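Local coordinates for protein acetyltransferase (Vibrio fischeri, PDB 3JVN) that belongs to the GNAT family of acetyltransferases and probably transfers an acyl group, most likely from a coenzyme A thioester, to an acceptor not yet identified, at residues E55-M63 with L109-L117; S18-E26 with E93-R101. All coordinates share one frame; numbering follows the deposited sequence.

In the fold
The chain starts with an edge strand, 4-7, and then helix 13-30, which holds the first half of contact 2. Strand 56-62 follows and holds the first half of contact 1. Strands 67-79 and 86-96 form a hairpin, and the end of the second, with the loop after it (93-101), meets helix 13-30 and closes contact 2. Helix 105-118 comes next and closes contact 1 on strand 56-62. The two loops therefore cross; neither nests inside the other. Both contacts use the same mixed sheet, but from opposite faces. L94, between the contact 2 residues E93 and Y95, points to the other face and packs on L109 and M110 of helix 105-118.

Contact 1. Residues E55-M63 with L109-L117. With SO4 (sulfate ion), chain B.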
loop_
_atom_site.group_PDB
_atom_site.type_symbol
_atom_site.label_atom_id
_atom_site.label_comp_id
_atom_site.label_asym_id
_atom_site.label_seq_id
_atom_site.Cartn_x
_atom_site.Cartn_y
_atom_site.Cartn_z
ATOM N N GLU A 55 17.432 3.603 -3.536
ATOM C CA GLU A 55 16.192 3.130 -2.914
ATOM C C GLU A 55 16.038 1.609 -3.050
ATOM O O GLU A 55 15.031 1.046 -2.600
ATOM C CB GLU A 55 14.974 3.799 -3.566
ATOM C CG GLU A 55 14.915 5.328 -3.492
ATOM C CD GLU A 55 15.108 5.888 -2.081
ATOM O OE1 GLU A 55 14.920 5.143 -1.099
ATOM O OE2 GLU A 55 15.448 7.081 -1.958
ATOM N N CYS A 56 17.028 0.948 -3.657
ATOM C CA CYS A 56 16.978 -0.502 -3.866
ATOM C C CYS A 56 17.832 -1.347 -2.927
ATOM O O CYS A 56 18.821 -0.887 -2.364
ATOM C CB CYS A 56 17.366 -0.841 -5.309
ATOM S SG CYS A 56 16.148 -0.352 -6.549
HETATM N N MSE A 57 17.443 -2.605 -2.776
HETATM C CA MSE A 57 18.168 -3.526 -1.919
HETATM C C MSE A 57 18.365 -4.883 -2.572
HETATM O O MSE A 57 17.480 -5.396 -3.245
HETATM C CB MSE A 57 17.412 -3.715 -0.605
HETATM C CG MSE A 57 17.327 -2.471 0.239
HETATM SE SE MSE A 57 15.803 -2.468 1.420
HETATM C CE MSE A 57 16.421 -3.788 2.708
ATOM N N VAL A 58 19.538 -5.460 -2.373
ATOM C CA VAL A 58 19.800 -6.778 -2.907
ATOM C C VAL A 58 20.738 -7.514 -1.967
ATOM O O VAL A 58 21.884 -7.126 -1.797
ATOM C CB VAL A 58 20.392 -6.721 -4.345
ATOM C CG1 VAL A 58 21.497 -5.686 -4.421
ATOM C CG2 VAL A 58 20.911 -8.081 -4.728
ATOM N N TYR A 59 20.236 -8.561 -1.323
ATOM C CA TYR A 59 21.078 -9.337 -0.434
ATOM C C TYR A 59 21.317 -10.706 -1.038
ATOM O O TYR A 59 20.471 -11.225 -1.767
ATOM C CB TYR A 59 20.427 -9.466 0.936
ATOM C CG TYR A 59 20.224 -8.136 1.599
ATOM C CD1 TYR A 59 21.294 -7.457 2.197
ATOM C CD2 TYR A 59 18.968 -7.548 1.634
ATOM C CE1 TYR A 59 21.104 -6.223 2.810
ATOM C CE2 TYR A 59 18.773 -6.323 2.246
ATOM C CZ TYR A 59 19.833 -5.668 2.834
ATOM O OH TYR A 59 19.620 -4.464 3.464
ATOM N N VAL A 60 22.485 -11.274 -0.747
ATOM C CA VAL A 60 22.849 -12.594 -1.251
ATOM C C VAL A 60 23.259 -13.545 -0.124
ATOM O O VAL A 60 23.710 -13.113 0.941
ATOM C CB VAL A 60 24.023 -12.510 -2.285
ATOM C CG1 VAL A 60 23.539 -11.874 -3.587
ATOM C CG2 VAL A 60 25.188 -11.714 -1.697
ATOM N N ALA A 61 23.075 -14.840 -0.368
ATOM C CA ALA A 61 23.445 -15.887 0.577
ATOM C C ALA A 61 24.709 -16.539 0.005
ATOM O O ALA A 61 24.673 -17.112 -1.085
ATOM C CB ALA A 61 22.325 -16.912 0.693
ATOM N N GLU A 62 25.823 -16.435 0.726
ATOM C CA GLU A 62 27.090 -17.004 0.270
ATOM C C GLU A 62 27.441 -18.202 1.144
ATOM O O GLU A 62 27.565 -18.076 2.362
ATOM C CB GLU A 62 28.202 -15.940 0.351
ATOM C CG GLU A 62 29.135 -15.865 -0.870
ATOM C CD GLU A 62 30.089 -14.672 -0.822
ATOM O OE1 GLU A 62 30.795 -14.424 -1.826
ATOM O OE2 GLU A 62 30.143 -13.980 0.219
HETATM N N MSE A 63 27.588 -19.367 0.524
HETATM C CA MSE A 63 27.924 -20.569 1.272
HETATM C C MSE A 63 29.426 -20.625 1.535
HETATM O O MSE A 63 29.891 -20.251 2.614
HETATM C CB MSE A 63 27.475 -21.821 0.513
HETATM C CG MSE A 63 27.722 -23.122 1.269
HETATM SE SE MSE A 63 26.958 -23.116 3.057
HETATM C CE MSE A 63 25.290 -24.045 2.699
ATOM N N LEU A 109 17.082 -14.755 4.277
ATOM C CA LEU A 109 17.114 -13.680 3.284
ATOM C C LEU A 109 15.941 -12.735 3.560
ATOM O O LEU A 109 16.097 -11.518 3.549
ATOM C CB LEU A 109 17.008 -14.248 1.864
ATOM C CG LEU A 109 18.244 -14.947 1.289
ATOM C CD1 LEU A 109 17.887 -15.608 -0.026
ATOM C CD2 LEU A 109 19.364 -13.948 1.088
HETATM N N MSE A 110 14.766 -13.304 3.808
HETATM C CA MSE A 110 13.583 -12.513 4.121
HETATM C C MSE A 110 13.823 -11.810 5.449
HETATM O O MSE A 110 13.291 -10.730 5.706
HETATM C CB MSE A 110 12.351 -13.415 4.256
HETATM C CG MSE A 110 11.653 -13.773 2.938
HETATM SE SE MSE A 110 10.783 -12.225 2.099
HETATM C CE MSE A 110 10.249 -11.301 3.731
HETATM N N MSE A 111 14.623 -12.455 6.293
HETATM C CA MSE A 111 14.959 -11.945 7.617
HETATM C C MSE A 111 15.833 -10.703 7.502
HETATM O O MSE A 111 15.673 -9.732 8.248
HETATM C CB MSE A 111 15.709 -13.019 8.411
HETATM C CG MSE A 111 15.188 -13.242 9.831
HETATM SE SE MSE A 111 13.397 -14.020 9.874
HETATM C CE MSE A 111 12.349 -12.387 9.932
ATOM N N ARG A 112 16.772 -10.752 6.565
ATOM C CA ARG A 112 17.683 -9.643 6.344
ATOM C C ARG A 112 16.941 -8.424 5.782
ATOM O O ARG A 112 16.987 -7.340 6.366
ATOM C CB ARG A 112 18.793 -10.062 5.376
ATOM C CG ARG A 112 19.845 -8.988 5.143
ATOM C CD ARG A 112 20.696 -8.755 6.391
ATOM N NE ARG A 112 21.583 -7.598 6.267
ATOM C CZ ARG A 112 21.158 -6.347 6.086
ATOM N NH1 ARG A 112 19.855 -6.078 6.007
ATOM N NH2 ARG A 112 22.036 -5.359 5.986
ATOM N N ILE A 113 16.248 -8.598 4.660
ATOM C CA ILE A 113 15.546 -7.474 4.064
ATOM C C ILE A 113 14.580 -6.775 5.026
ATOM O O ILE A 113 14.432 -5.546 4.977
ATOM C CB ILE A 113 14.808 -7.882 2.755
ATOM C CG1 ILE A 113 14.259 -6.618 2.074
ATOM C CG2 ILE A 113 13.704 -8.892 3.041
ATOM C CD1 ILE A 113 13.951 -6.779 0.584
ATOM N N GLU A 114 13.934 -7.546 5.903
ATOM C CA GLU A 114 13.001 -6.977 6.876
ATOM C C GLU A 114 13.767 -6.188 7.941
ATOM O O GLU A 114 13.249 -5.236 8.513
ATOM C CB GLU A 114 12.190 -8.080 7.559
ATOM C CG GLU A 114 11.319 -8.922 6.639
ATOM C CD GLU A 114 10.591 -10.035 7.389
ATOM O OE1 GLU A 114 9.935 -10.878 6.740
ATOM O OE2 GLU A 114 10.681 -10.067 8.635
ATOM N N GLN A 115 15.003 -6.585 8.208
ATOM C CA GLN A 115 15.797 -5.877 9.196
ATOM C C GLN A 115 15.960 -4.435 8.738
ATOM O O GLN A 115 15.636 -3.507 9.474
ATOM C CB GLN A 115 17.160 -6.536 9.336
ATOM C CG GLN A 115 18.014 -5.985 10.456
ATOM C CD GLN A 115 19.430 -6.534 10.393
ATOM O OE1 GLN A 115 20.211 -6.153 9.520
ATOM N NE2 GLN A 115 19.761 -7.445 11.306
ATOM N N GLU A 116 16.464 -4.256 7.519
ATOM C CA GLU A 116 16.663 -2.926 6.948
ATOM C C GLU A 116 15.337 -2.195 6.775
ATOM O O GLU A 116 15.249 -0.980 6.964
ATOM C CB GLU A 116 17.372 -3.035 5.602
ATOM C CG GLU A 116 18.884 -3.020 5.719
ATOM C CD GLU A 116 19.443 -1.620 5.869
ATOM O OE1 GLU A 116 19.437 -0.867 4.872
ATOM O OE2 GLU A 116 19.873 -1.265 6.987
ATOM N N LEU A 117 14.305 -2.944 6.409
ATOM C CA LEU A 117 12.983 -2.373 6.228
ATOM C C LEU A 117 12.464 -1.794 7.535
ATOM O O LEU A 117 12.079 -0.628 7.592
ATOM C CB LEU A 117 12.035 -3.452 5.727
ATOM C CG LEU A 117 11.497 -3.170 4.329
ATOM C CD1 LEU A 117 12.598 -2.577 3.440
ATOM C CD2 LEU A 117 10.956 -4.462 3.741
HETATM S S SO4 B . 25.309 -6.701 5.612
HETATM O O1 SO4 B . 25.887 -6.528 4.259
HETATM O O2 SO4 B . 24.624 -5.460 6.011
HETATM O O3 SO4 B . 26.399 -6.973 6.569
HETATM O O4 SO4 B . 24.354 -7.834 5.614
#
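R112 lies across one face of the Y59 ring, where helix 105-118 packs on strand 56-62. This is one layer of the GNAT fold: the helix after strand 86-96 lies on one face of the central sheet, and its residues 109-117 run broadly antiparallel to strand 56-62. R112 CG sits 3.6 Å from the centroid of the Y59 ring, 11° off its normal, in a CH-pi contact. The R112 chain then bends at its second torsion (chi2 69°), which carries the guanidinium along the ring toward the hydroxyl end. The two planes are 37° apart, so this is a tilted overlap and not a flat stack. R112 CZ comes to 3.3 Å from Y59 CE1. On the other face of the guanidinium lies Q115 OE1, so the group lies between an aromatic ring and an amide oxygen.

M57, a selenomethionine, approaches Y59 differently. Its methyl CE lies at the ring edge, in the ring plane. The bent end of M57 also reaches the helix: CE is 3.6 Å from I113 CG1, and SE is 3.8 Å from L117 CD1. Toward the other end of the strand, L109 turns its CD2 methyl to A61 CB at 4.2 Å. I113 and L117 also touch strand 86-96, and L117 touches strand 67-79, so this side of the helix is seated in the core.

The polar end of R112 is turned out to a sulfate ion, probably from the crystallisation liquor. The sulfate lies at the edge of the guanidinium, near its plane, and R7 N binds it too. R112 NE donates to sulfate O4 at 2.9 Å, and R112 NH2 donates to sulfate O2 at 2.6 Å.

Contact 2. Residues S18-E26 with E93-R101; sequences SLMYKLHDE and ELYIEKEYR
Y95 OH donates a hydrogen bond to E26 OE1 at 2.9 Å. It meets the oxygen on its syn side, 28° out of the carboxylate plane. The E26 chain is extended beyond CG, and its carboxylate carbon comes to the edge of the Y95 ring. A second polar link lies on the other side of L23: H24 NE2 donates to E93 OE2 at 3.2 Å, with an N-H...O angle of 151°. The bond arrives nearly along the C-O direction of E93, and the imidazole and carboxylate planes are close to parallel. R101 adds a weaker tie, a long salt bridge of 3.7 Å from its NH1 to E26 OE2.

The fold here is the GNAT sheet with helix 13-30 against strand 86-96; residues 18-26 of the helix lie nearly at right angles to residues 93-96 of the strand. E93 and Y95 point to this helix, while L94 between them points away. In this family the loop between strand 86-96 and helix 105-118 typically binds the pyrophosphate of acetyl-CoA.

The Y95 ring reaches across the helix; chi1 of 176° puts it opposite the backbone N. One turn of helix backbone faces the ring, with L19 O over one face toward the rim. L23 CD1 packs on Y95 CD2 at 3.7 Å, while its other methyl, L23 CD2, reaches E93 CB at 3.7 Å. L19 CD2 meets Y95 CE1 at 3.9 Å. F70 of strand 67-79 also touches both L19 and Y95. K22 crosses the hydroxyl end at a slant, with CD 3.4 Å from Y95 OH.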
loop_
_atom_site.group_PDB
_atom_site.type_symbol
_atom_site.label_atom_id
_atom_site.label_comp_id
_atom_site.label_asym_id
_atom_site.label_seq_id
_atom_site.Cartn_x
_atom_site.Cartn_y
_atom_site.Cartn_z
ATOM N N SER A 18 23.213 -14.722 -14.033
ATOM C CA SER A 18 22.954 -16.158 -14.136
ATOM C C SER A 18 21.836 -16.650 -13.226
ATOM O O SER A 18 20.986 -17.410 -13.658
ATOM C CB SER A 18 24.238 -16.934 -13.831
ATOM O OG SER A 18 23.973 -18.314 -13.708
ATOM N N LEU A 19 21.846 -16.236 -11.965
ATOM C CA LEU A 19 20.804 -16.657 -11.028
ATOM C C LEU A 19 19.492 -15.952 -11.371
ATOM O O LEU A 19 18.407 -16.489 -11.141
ATOM C CB LEU A 19 21.203 -16.330 -9.580
ATOM C CG LEU A 19 22.496 -16.937 -9.027
ATOM C CD1 LEU A 19 22.876 -16.266 -7.708
ATOM C CD2 LEU A 19 22.327 -18.421 -8.845
HETATM N N MSE A 20 19.596 -14.741 -11.914
HETATM C CA MSE A 20 18.420 -13.972 -12.305
HETATM C C MSE A 20 17.812 -14.702 -13.500
HETATM O O MSE A 20 16.594 -14.735 -13.669
HETATM C CB MSE A 20 18.830 -12.541 -12.693
HETATM C CG MSE A 20 17.666 -11.577 -12.991
HETATM SE SE MSE A 20 16.608 -11.034 -11.427
HETATM C CE MSE A 20 18.017 -10.182 -10.404
ATOM N N TYR A 21 18.678 -15.300 -14.316
ATOM C CA TYR A 21 18.250 -16.050 -15.493
ATOM C C TYR A 21 17.629 -17.378 -15.058
ATOM O O TYR A 21 16.587 -17.786 -15.576
ATOM C CB TYR A 21 19.445 -16.321 -16.408
ATOM C CG TYR A 21 19.116 -17.228 -17.560
ATOM C CD1 TYR A 21 18.351 -16.776 -18.633
ATOM C CD2 TYR A 21 19.533 -18.560 -17.563
ATOM C CE1 TYR A 21 18.007 -17.628 -19.675
ATOM C CE2 TYR A 21 19.191 -19.419 -18.602
ATOM C CZ TYR A 21 18.429 -18.947 -19.655
ATOM O OH TYR A 21 18.088 -19.793 -20.686
ATOM N N LYS A 22 18.274 -18.053 -14.110
ATOM C CA LYS A 22 17.759 -19.319 -13.607
ATOM C C LYS A 22 16.364 -19.090 -13.022
ATOM O O LYS A 22 15.449 -19.884 -13.253
ATOM C CB LYS A 22 18.685 -19.896 -12.529
ATOM C CG LYS A 22 19.971 -20.547 -13.042
ATOM C CD LYS A 22 20.775 -21.104 -11.865
ATOM C CE LYS A 22 21.892 -22.072 -12.278
ATOM N NZ LYS A 22 23.035 -21.434 -12.987
ATOM N N LEU A 23 16.208 -17.998 -12.269
ATOM C CA LEU A 23 14.925 -17.660 -11.654
ATOM C C LEU A 23 13.843 -17.526 -12.719
ATOM O O LEU A 23 12.832 -18.240 -12.698
ATOM C CB LEU A 23 15.015 -16.340 -10.873
ATOM C CG LEU A 23 13.696 -15.833 -10.247
ATOM C CD1 LEU A 23 13.133 -16.907 -9.320
ATOM C CD2 LEU A 23 13.922 -14.537 -9.465
ATOM N N HIS A 24 14.064 -16.607 -13.652
ATOM C CA HIS A 24 13.108 -16.369 -14.720
ATOM C C HIS A 24 12.859 -17.602 -15.561
ATOM O O HIS A 24 11.747 -17.808 -16.049
ATOM C CB HIS A 24 13.599 -15.234 -15.607
ATOM C CG HIS A 24 13.655 -13.915 -14.904
ATOM N ND1 HIS A 24 14.420 -12.859 -15.354
ATOM C CD2 HIS A 24 13.040 -13.482 -13.781
ATOM C CE1 HIS A 24 14.274 -11.834 -14.535
ATOM N NE2 HIS A 24 13.441 -12.185 -13.572
ATOM N N ASP A 25 13.883 -18.431 -15.727
ATOM C CA ASP A 25 13.730 -19.639 -16.528
ATOM C C ASP A 25 12.709 -20.587 -15.917
ATOM O O ASP A 25 11.765 -21.011 -16.586
ATOM C CB ASP A 25 15.065 -20.366 -16.662
ATOM C CG ASP A 25 15.001 -21.492 -17.672
ATOM O OD1 ASP A 25 14.933 -21.193 -18.877
ATOM O OD2 ASP A 25 14.999 -22.670 -17.272
ATOM N N GLU A 26 12.911 -20.919 -14.646
ATOM C CA GLU A 26 12.013 -21.812 -13.932
ATOM C C GLU A 26 10.602 -21.221 -13.889
ATOM O O GLU A 26 9.618 -21.954 -13.836
ATOM C CB GLU A 26 12.538 -22.053 -12.508
ATOM C CG GLU A 26 13.991 -22.541 -12.454
ATOM C CD GLU A 26 14.582 -22.554 -11.046
ATOM O OE1 GLU A 26 15.810 -22.781 -10.914
ATOM O OE2 GLU A 26 13.826 -22.335 -10.071
ATOM N N GLU A 93 11.988 -10.035 -6.012
ATOM C CA GLU A 93 12.417 -11.385 -6.356
ATOM C C GLU A 93 13.240 -12.092 -5.297
ATOM O O GLU A 93 13.884 -11.464 -4.454
ATOM C CB GLU A 93 13.231 -11.344 -7.641
ATOM C CG GLU A 93 12.496 -10.761 -8.799
ATOM C CD GLU A 93 13.414 -9.984 -9.695
ATOM O OE1 GLU A 93 13.953 -8.939 -9.244
ATOM O OE2 GLU A 93 13.592 -10.423 -10.854
ATOM N N LEU A 94 13.243 -13.414 -5.377
ATOM C CA LEU A 94 13.991 -14.219 -4.431
ATOM C C LEU A 94 14.284 -15.556 -5.104
ATOM O O LEU A 94 13.370 -16.219 -5.587
ATOM C CB LEU A 94 13.161 -14.416 -3.157
ATOM C CG LEU A 94 13.902 -14.799 -1.867
ATOM C CD1 LEU A 94 12.904 -14.920 -0.716
ATOM C CD2 LEU A 94 14.639 -16.114 -2.061
ATOM N N TYR A 95 15.555 -15.951 -5.144
ATOM C CA TYR A 95 15.920 -17.215 -5.776
ATOM C C TYR A 95 16.938 -18.022 -4.996
ATOM O O TYR A 95 17.865 -17.464 -4.408
ATOM C CB TYR A 95 16.450 -16.973 -7.196
ATOM C CG TYR A 95 16.937 -18.236 -7.881
ATOM C CD1 TYR A 95 18.279 -18.620 -7.817
ATOM C CD2 TYR A 95 16.048 -19.067 -8.561
ATOM C CE1 TYR A 95 18.719 -19.798 -8.414
ATOM C CE2 TYR A 95 16.483 -20.250 -9.159
ATOM C CZ TYR A 95 17.815 -20.609 -9.083
ATOM O OH TYR A 95 18.244 -21.777 -9.674
ATOM N N ILE A 96 16.757 -19.343 -4.997
ATOM C CA ILE A 96 17.673 -20.248 -4.311
ATOM C C ILE A 96 18.017 -21.415 -5.229
ATOM O O ILE A 96 17.151 -21.958 -5.912
ATOM C CB ILE A 96 17.066 -20.839 -3.007
ATOM C CG1 ILE A 96 16.382 -19.745 -2.183
ATOM C CG2 ILE A 96 18.170 -21.485 -2.177
ATOM C CD1 ILE A 96 14.891 -19.605 -2.477
ATOM N N GLU A 97 19.288 -21.792 -5.255
ATOM C CA GLU A 97 19.720 -22.904 -6.084
ATOM C C GLU A 97 18.911 -24.115 -5.673
ATOM O O GLU A 97 18.712 -24.348 -4.478
ATOM C CB GLU A 97 21.198 -23.177 -5.862
ATOM C CG GLU A 97 22.092 -22.039 -6.305
ATOM C CD GLU A 97 22.195 -21.939 -7.812
ATOM O OE1 GLU A 97 23.107 -21.233 -8.297
ATOM O OE2 GLU A 97 21.359 -22.558 -8.512
ATOM N N LYS A 98 18.448 -24.878 -6.662
ATOM C CA LYS A 98 17.635 -26.071 -6.417
ATOM C C LYS A 98 18.377 -27.043 -5.497
ATOM O O LYS A 98 17.772 -27.897 -4.848
ATOM C CB LYS A 98 17.272 -26.751 -7.752
ATOM C CG LYS A 98 16.450 -25.852 -8.708
ATOM C CD LYS A 98 15.678 -26.636 -9.797
ATOM C CE LYS A 98 14.578 -27.538 -9.188
ATOM N NZ LYS A 98 13.741 -28.348 -10.161
ATOM N N GLU A 99 19.693 -26.879 -5.417
ATOM C CA GLU A 99 20.522 -27.734 -4.582
ATOM C C GLU A 99 20.583 -27.239 -3.133
ATOM O O GLU A 99 21.011 -27.971 -2.237
ATOM C CB GLU A 99 21.929 -27.789 -5.171
ATOM C CG GLU A 99 22.853 -28.771 -4.490
ATOM C CD GLU A 99 24.301 -28.482 -4.788
ATOM O OE1 GLU A 99 24.662 -28.469 -5.985
ATOM O OE2 GLU A 99 25.069 -28.258 -3.829
ATOM N N TYR A 100 20.149 -26.003 -2.901
ATOM C CA TYR A 100 20.185 -25.436 -1.558
ATOM C C TYR A 100 18.832 -25.082 -0.936
ATOM O O TYR A 100 18.776 -24.457 0.130
ATOM C CB TYR A 100 21.093 -24.207 -1.555
ATOM C CG TYR A 100 22.560 -24.553 -1.635
ATOM C CD1 TYR A 100 23.341 -24.633 -0.484
ATOM C CD2 TYR A 100 23.165 -24.830 -2.863
ATOM C CE1 TYR A 100 24.689 -24.981 -0.550
ATOM C CE2 TYR A 100 24.513 -25.182 -2.941
ATOM C CZ TYR A 100 25.265 -25.254 -1.778
ATOM O OH TYR A 100 26.593 -25.603 -1.842
ATOM N N ARG A 101 17.745 -25.474 -1.590
ATOM C CA ARG A 101 16.420 -25.193 -1.047
ATOM C C ARG A 101 16.159 -26.119 0.140
ATOM O O ARG A 101 16.939 -27.038 0.399
ATOM C CB ARG A 101 15.343 -25.383 -2.121
ATOM C CG ARG A 101 15.012 -24.105 -2.869
ATOM C CD ARG A 101 15.589 -24.067 -4.275
ATOM N NE ARG A 101 14.695 -24.662 -5.263
ATOM C CZ ARG A 101 14.706 -24.341 -6.554
ATOM N NH1 ARG A 101 15.563 -23.435 -7.001
ATOM N NH2 ARG A 101 13.862 -24.919 -7.402
#